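Local coordinates for aminotransferase, class V family protein (Trichomonas vaginalis, PDB 5F8V) that probably converts O-phospho-L-serine and 2-oxoglutarate to 3-phosphooxypyruvate and L-glutamate, a pyridoxal-phosphate-dependent transamination of serine biosynthesis, at residues W104-K107 against A108-C112; V136-R139 against D140-K143. All coordinates share one frame; numbering follows the deposited sequence.

Interaction 1. Residues W104-K107 against A108-C112; sequences WSKK and AFDEC
W104-K107 runs straight on into A108-C112 as one alpha-helix, and the backbone joins the two by four successive i to i+4 bonds: A108 N to W104 O, F109 N to S105 O, D110 N to K106 O and E111 N to K107 O. The second of these is the straightest, 2.9 Å from F109 N to S105 O with an N-H...O angle of 169°. On the outer side of the helix the side chains add a salt-bridge network with D110 at its centre. K106 leaves with CG anti to its backbone N (chi1 -170°), stays extended as far as CE and bends only at the last torsion, which turns the ammonium group back over the next turn. There NZ meets D110 OD2 at 2.9 Å, on the syn lone pair, the side of the other carboxylate oxygen. K107, its chain bent at chi2, chi3 and chi4, comes toward the same oxygen from another direction but leaves NZ 3.9 Å from D110 OD2, a long salt bridge. One carboxylate oxygen thus faces two ammonium groups, which would be expected to stabilise the charged form of D110. At the dimer interface, E111 OE2 bonds to S83 OG on helix 78-89 of the same chain and to I229 N of the second subunit, and K107 packs on Y243 of that subunit. S105 OG bonds to E157. F109 is on the side facing the sheet, where A108, F109 and C112 touch Y98, with F109 and C112 also on V122. This is the helix of a beta-alpha-beta unit, between strands 95-98 and 121-124.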
ATOM      1  N   TRP A 104     -17.640   1.281  10.619  1.00 14.01           N
ATOM      2  CA  TRP A 104     -16.626   0.413   9.998  1.00 14.27           C
ATOM      3  C   TRP A 104     -17.011  -1.068  10.000  1.00 14.17           C
ATOM      4  O   TRP A 104     -16.809  -1.757   8.995  1.00 13.63           O
ATOM      5  CB  TRP A 104     -15.242   0.630  10.613  1.00 14.98           C
ATOM      6  CG  TRP A 104     -14.732   2.019  10.374  1.00 15.39           C
ATOM      7  CD1 TRP A 104     -14.499   2.977  11.310  1.00 15.45           C
ATOM      8  CD2 TRP A 104     -14.441   2.616   9.105  1.00 15.95           C
ATOM      9  NE1 TRP A 104     -14.063   4.131  10.712  1.00 15.82           N
ATOM     10  CE2 TRP A 104     -14.013   3.937   9.357  1.00 16.16           C
ATOM     11  CE3 TRP A 104     -14.500   2.162   7.778  1.00 16.07           C
ATOM     12  CZ2 TRP A 104     -13.641   4.815   8.328  1.00 16.48           C
ATOM     13  CZ3 TRP A 104     -14.128   3.040   6.748  1.00 16.10           C
ATOM     14  CH2 TRP A 104     -13.708   4.348   7.035  1.00 16.34           C
ATOM     15  N   SER A 105     -17.555  -1.557  11.111  1.00 13.93           N
ATOM     16  CA  SER A 105     -18.089  -2.927  11.149  1.00 14.63           C
ATOM     17  C   SER A 105     -19.213  -3.108  10.132  1.00 14.88           C
ATOM     18  O   SER A 105     -19.268  -4.133   9.448  1.00 14.23           O
ATOM     19  CB  SER A 105     -18.582  -3.295  12.545  1.00 14.62           C
ATOM     20  OG  SER A 105     -19.475  -2.326  13.040  1.00 14.92           O
ATOM     21  N   LYS A 106     -20.075  -2.092  10.010  1.00 15.41           N
ATOM     22  CA  LYS A 106     -21.140  -2.097   8.998  1.00 15.98           C
ATOM     23  C   LYS A 106     -20.550  -2.136   7.595  1.00 15.70           C
ATOM     24  O   LYS A 106     -21.042  -2.881   6.750  1.00 15.71           O
ATOM     25  CB  LYS A 106     -22.073  -0.886   9.136  1.00 16.64           C
ATOM     26  CG  LYS A 106     -23.339  -0.973   8.268  1.00 17.67           C
ATOM     27  CD  LYS A 106     -23.994   0.390   8.062  1.00 18.46           C
ATOM     28  CE  LYS A 106     -25.301   0.271   7.277  1.00 18.97           C
ATOM     29  NZ  LYS A 106     -25.094  -0.231   5.885  1.00 19.08           N
ATOM     30  N   LYS A 107     -19.519  -1.328   7.343  1.00 15.83           N
ATOM     31  CA  LYS A 107     -18.801  -1.389   6.059  1.00 16.21           C
ATOM     32  C   LYS A 107     -18.223  -2.781   5.784  1.00 15.36           C
ATOM     33  O   LYS A 107     -18.296  -3.272   4.662  1.00 15.31           O
ATOM     34  CB  LYS A 107     -17.671  -0.348   5.973  1.00 17.14           C
ATOM     35  CG  LYS A 107     -18.077   1.118   5.792  1.00 18.02           C
ATOM     36  CD  LYS A 107     -19.193   1.363   4.783  1.00 19.24           C
ATOM     37  CE  LYS A 107     -18.814   0.981   3.353  1.00 20.38           C
ATOM     38  NZ  LYS A 107     -19.983   0.434   2.593  1.00 20.80           N
ATOM     39  N   ALA A 108     -17.656  -3.413   6.799  1.00 14.80           N
ATOM     40  CA  ALA A 108     -17.087  -4.763   6.630  1.00 14.62           C
ATOM     41  C   ALA A 108     -18.184  -5.781   6.298  1.00 14.39           C
ATOM     42  O   ALA A 108     -18.039  -6.605   5.388  1.00 13.44           O
ATOM     43  CB  ALA A 108     -16.320  -5.172   7.876  1.00 14.44           C
ATOM     44  N   PHE A 109     -19.290  -5.690   7.037  1.00 14.49           N
ATOM     45  CA  PHE A 109     -20.479  -6.487   6.771  1.00 14.91           C
ATOM     46  C   PHE A 109     -20.969  -6.300   5.338  1.00 14.71           C
ATOM     47  O   PHE A 109     -21.232  -7.291   4.648  1.00 14.65           O
ATOM     48  CB  PHE A 109     -21.575  -6.145   7.789  1.00 15.75           C
ATOM     49  CG  PHE A 109     -22.948  -6.654   7.431  1.00 16.48           C
ATOM     50  CD1 PHE A 109     -23.930  -5.779   6.973  1.00 16.92           C
ATOM     51  CD2 PHE A 109     -23.274  -8.001   7.593  1.00 17.35           C
ATOM     52  CE1 PHE A 109     -25.211  -6.240   6.668  1.00 17.48           C
ATOM     53  CE2 PHE A 109     -24.550  -8.470   7.281  1.00 17.82           C
ATOM     54  CZ  PHE A 109     -25.520  -7.587   6.819  1.00 17.64           C
ATOM     55  N   ASP A 110     -21.066  -5.046   4.887  1.00 14.58           N
ATOM     56  CA  ASP A 110     -21.596  -4.743   3.548  1.00 14.68           C
ATOM     57  C   ASP A 110     -20.710  -5.290   2.423  1.00 14.80           C
ATOM     58  O   ASP A 110     -21.225  -5.713   1.383  1.00 14.79           O
ATOM     59  CB  ASP A 110     -21.782  -3.232   3.352  1.00 15.12           C
ATOM     60  CG  ASP A 110     -22.912  -2.644   4.200  1.00 15.53           C
ATOM     61  OD1 ASP A 110     -23.842  -3.370   4.609  1.00 16.49           O
ATOM     62  OD2 ASP A 110     -22.872  -1.430   4.455  1.00 15.79           O
ATOM     63  N   GLU A 111     -19.391  -5.274   2.616  1.00 14.58           N
ATOM     64  CA  GLU A 111     -18.480  -5.819   1.609  1.00 15.33           C
ATOM     65  C   GLU A 111     -18.629  -7.339   1.475  1.00 15.49           C
ATOM     66  O   GLU A 111     -18.675  -7.858   0.358  1.00 14.53           O
ATOM     67  CB  GLU A 111     -17.027  -5.389   1.885  1.00 15.60           C
ATOM     68  CG  GLU A 111     -15.940  -6.031   1.019  1.00 15.98           C
ATOM     69  CD  GLU A 111     -16.028  -5.716  -0.469  1.00 16.59           C
ATOM     70  OE1 GLU A 111     -16.992  -5.075  -0.939  1.00 17.07           O
ATOM     71  OE2 GLU A 111     -15.105  -6.123  -1.197  1.00 16.97           O
ATOM     72  N   CYS A 112     -18.728  -8.039   2.603  1.00 16.42           N
ATOM     73  CA  CYS A 112     -18.990  -9.485   2.586  1.00 17.33           C
ATOM     74  C   CYS A 112     -20.355  -9.808   1.927  1.00 18.16           C
ATOM     75  O   CYS A 112     -20.450 -10.720   1.107  1.00 17.42           O
ATOM     76  CB  CYS A 112     -18.925 -10.069   3.992  1.00 17.33           C
ATOM     77  SG  CYS A 112     -18.907 -11.884   4.023  1.00 17.76           S
TER

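Interaction 2. Residues V136-R139 against D140-K143; sequences VPAR and DTWK
A tight turn folded under a tryptophan ring is what joins V136-R139 to D140-K143, a local contact in the long connection between strand 121-124 and strand 148-154, near the surface of the chain. W142 carries most of it. Its indole lies back across the preceding residues and gives its N-H to the carbonyl of P137, with NE1 2.9 Å from P137 O; the donor sits well above the carbonyl plane, and the oxygen is only 19° out of the ring plane. Over one face of the same ring comes R139 CD, 3.5 Å from the centroid of the six-membered ring and displaced toward its rim, a CH-pi contact. The R139 chain is extended at chi1, and its bend at chi2 lays CD over the ring. The guanidinium is almost parallel to the indole, the planes 4° apart. The backbone here makes a short 3-10 turn, marked by i to i+3 bonds from T141 N to A138 O and from W142 N to R139 O, the latter 3.2 Å. A138 O is gripped twice by T141: besides the backbone N-H it takes the hydroxyl, with T141 OG1 2.7 Å away in the carbonyl plane. At the ring's edge, V136 CG1 packs 4.0 Å from W142 CZ2. W142 meets the F151 ring of strand 148-154, the planes about 20° apart, and also touches V125, just past strand 121-124. R139 NE bonds to D169 O, which ties the arginine to another loop, while K143 pairs with V125 through the backbone.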
ATOM      1  N   VAL A 136     -22.925  -0.860  22.665  1.00 23.43           N
ATOM      2  CA  VAL A 136     -22.983  -2.119  21.932  1.00 24.32           C
ATOM      3  C   VAL A 136     -24.259  -2.828  22.411  1.00 24.88           C
ATOM      4  O   VAL A 136     -24.491  -2.904  23.622  1.00 24.04           O
ATOM      5  CB  VAL A 136     -21.755  -3.003  22.219  1.00 24.43           C
ATOM      6  CG1 VAL A 136     -21.907  -4.388  21.595  1.00 24.65           C
ATOM      7  CG2 VAL A 136     -20.495  -2.311  21.717  1.00 24.34           C
ATOM      8  N   PRO A 137     -25.092  -3.341  21.477  1.00 25.75           N
ATOM      9  CA  PRO A 137     -26.304  -4.054  21.904  1.00 24.81           C
ATOM     10  C   PRO A 137     -25.989  -5.216  22.836  1.00 24.62           C
ATOM     11  O   PRO A 137     -24.934  -5.850  22.697  1.00 24.37           O
ATOM     12  CB  PRO A 137     -26.893  -4.559  20.586  1.00 24.96           C
ATOM     13  CG  PRO A 137     -26.406  -3.586  19.572  1.00 25.02           C
ATOM     14  CD  PRO A 137     -25.018  -3.246  20.005  1.00 25.33           C
ATOM     15  N   ALA A 138     -26.889  -5.460  23.787  1.00 24.17           N
ATOM     16  CA  ALA A 138     -26.671  -6.431  24.856  1.00 24.33           C
ATOM     17  C   ALA A 138     -26.413  -7.831  24.293  1.00 23.96           C
ATOM     18  O   ALA A 138     -27.066  -8.246  23.330  1.00 23.33           O
ATOM     19  CB  ALA A 138     -27.866  -6.452  25.797  1.00 24.67           C
ATOM     20  N   ARG A 139     -25.441  -8.523  24.887  1.00 23.66           N
ATOM     21  CA  ARG A 139     -24.998  -9.853  24.444  1.00 23.70           C
ATOM     22  C   ARG A 139     -26.150 -10.847  24.235  1.00 23.57           C
ATOM     23  O   ARG A 139     -26.164 -11.588  23.253  1.00 22.64           O
ATOM     24  CB  ARG A 139     -23.971 -10.421  25.444  1.00 23.89           C
ATOM     25  CG  ARG A 139     -23.471 -11.840  25.177  1.00 23.92           C
ATOM     26  CD  ARG A 139     -22.828 -11.963  23.808  1.00 24.00           C
ATOM     27  NE  ARG A 139     -22.435 -13.335  23.475  1.00 23.96           N
ATOM     28  CZ  ARG A 139     -23.244 -14.275  22.971  1.00 24.41           C
ATOM     29  NH1 ARG A 139     -24.539 -14.035  22.732  1.00 23.91           N
ATOM     30  NH2 ARG A 139     -22.755 -15.488  22.712  1.00 24.62           N
ATOM     31  N   ASP A 140     -27.128 -10.821  25.139  1.00 24.20           N
ATOM     32  CA  ASP A 140     -28.235 -11.780  25.120  1.00 24.62           C
ATOM     33  C   ASP A 140     -29.257 -11.558  23.993  1.00 24.04           C
ATOM     34  O   ASP A 140     -30.119 -12.411  23.794  1.00 23.51           O
ATOM     35  CB  ASP A 140     -28.955 -11.797  26.482  1.00 25.15           C
ATOM     36  CG  ASP A 140     -28.025 -12.136  27.641  1.00 25.78           C
ATOM     37  OD1 ASP A 140     -27.237 -13.096  27.535  1.00 27.34           O
ATOM     38  OD2 ASP A 140     -28.092 -11.449  28.680  1.00 27.16           O
ATOM     39  N   THR A 141     -29.181 -10.430  23.277  1.00 22.58           N
ATOM     40  CA  THR A 141     -30.033 -10.181  22.100  1.00 22.00           C
ATOM     41  C   THR A 141     -29.386 -10.613  20.786  1.00 22.13           C
ATOM     42  O   THR A 141     -30.043 -10.602  19.741  1.00 21.96           O
ATOM     43  CB  THR A 141     -30.376  -8.679  21.949  1.00 22.05           C
ATOM     44  OG1 THR A 141     -29.177  -7.929  21.717  1.00 21.63           O
ATOM     45  CG2 THR A 141     -31.067  -8.155  23.193  1.00 22.31           C
ATOM     46  N   TRP A 142     -28.100 -10.963  20.835  1.00 22.22           N
ATOM     47  CA  TRP A 142     -27.353 -11.369  19.652  1.00 23.39           C
ATOM     48  C   TRP A 142     -27.924 -12.679  19.112  1.00 24.62           C
ATOM     49  O   TRP A 142     -28.147 -13.623  19.878  1.00 23.61           O
ATOM     50  CB  TRP A 142     -25.868 -11.564  19.989  1.00 23.32           C
ATOM     51  CG  TRP A 142     -25.134 -10.312  20.435  1.00 23.19           C
ATOM     52  CD1 TRP A 142     -25.670  -9.075  20.675  1.00 22.77           C
ATOM     53  CD2 TRP A 142     -23.737 -10.204  20.740  1.00 23.33           C
ATOM     54  NE1 TRP A 142     -24.695  -8.207  21.102  1.00 22.88           N
ATOM     55  CE2 TRP A 142     -23.498  -8.870  21.145  1.00 22.83           C
ATOM     56  CE3 TRP A 142     -22.660 -11.101  20.690  1.00 23.26           C
ATOM     57  CZ2 TRP A 142     -22.232  -8.413  21.514  1.00 23.05           C
ATOM     58  CZ3 TRP A 142     -21.398 -10.650  21.059  1.00 23.22           C
ATOM     59  CH2 TRP A 142     -21.195  -9.314  21.471  1.00 23.60           C
ATOM     60  N   LYS A 143     -28.162 -12.714  17.800  1.00 25.98           N
ATOM     61  CA  LYS A 143     -28.641 -13.904  17.098  1.00 27.62           C
ATOM     62  C   LYS A 143     -27.492 -14.459  16.262  1.00 28.22           C
ATOM     63  O   LYS A 143     -27.204 -13.950  15.177  1.00 29.02           O
ATOM     64  CB  LYS A 143     -29.860 -13.564  16.221  1.00 29.11           C
ATOM     65  CG  LYS A 143     -31.216 -13.789  16.893  1.00 30.69           C
ATOM     66  CD  LYS A 143     -31.363 -13.024  18.201  1.00 32.22           C
ATOM     67  CE  LYS A 143     -32.661 -13.356  18.913  1.00 33.97           C
ATOM     68  NZ  LYS A 143     -32.712 -12.742  20.274  1.00 34.92           N
TER

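In the fold
Interaction 1 comes first along the chain, and interaction 2 follows after strand 121-124; their centres are 18 Å apart and their nearest atoms about 9 Å apart, so they do not touch. Both belong to the stretch that threads through one edge of the seven-stranded mixed sheet. Helix 103-115 crosses between parallel strands 95-98 and 121-124, the latter outermost within this chain, and the 136-143 turn lies on the return to 148-154. Strand 148-154 is a shared neighbour: S105, A108 and C112 reach it from the helix, W142 from the turn. Interaction 1 lies at the dimer interface, whereas interaction 2, touching no other chain of the dimer, shapes a peripheral connection at the sheet's edge.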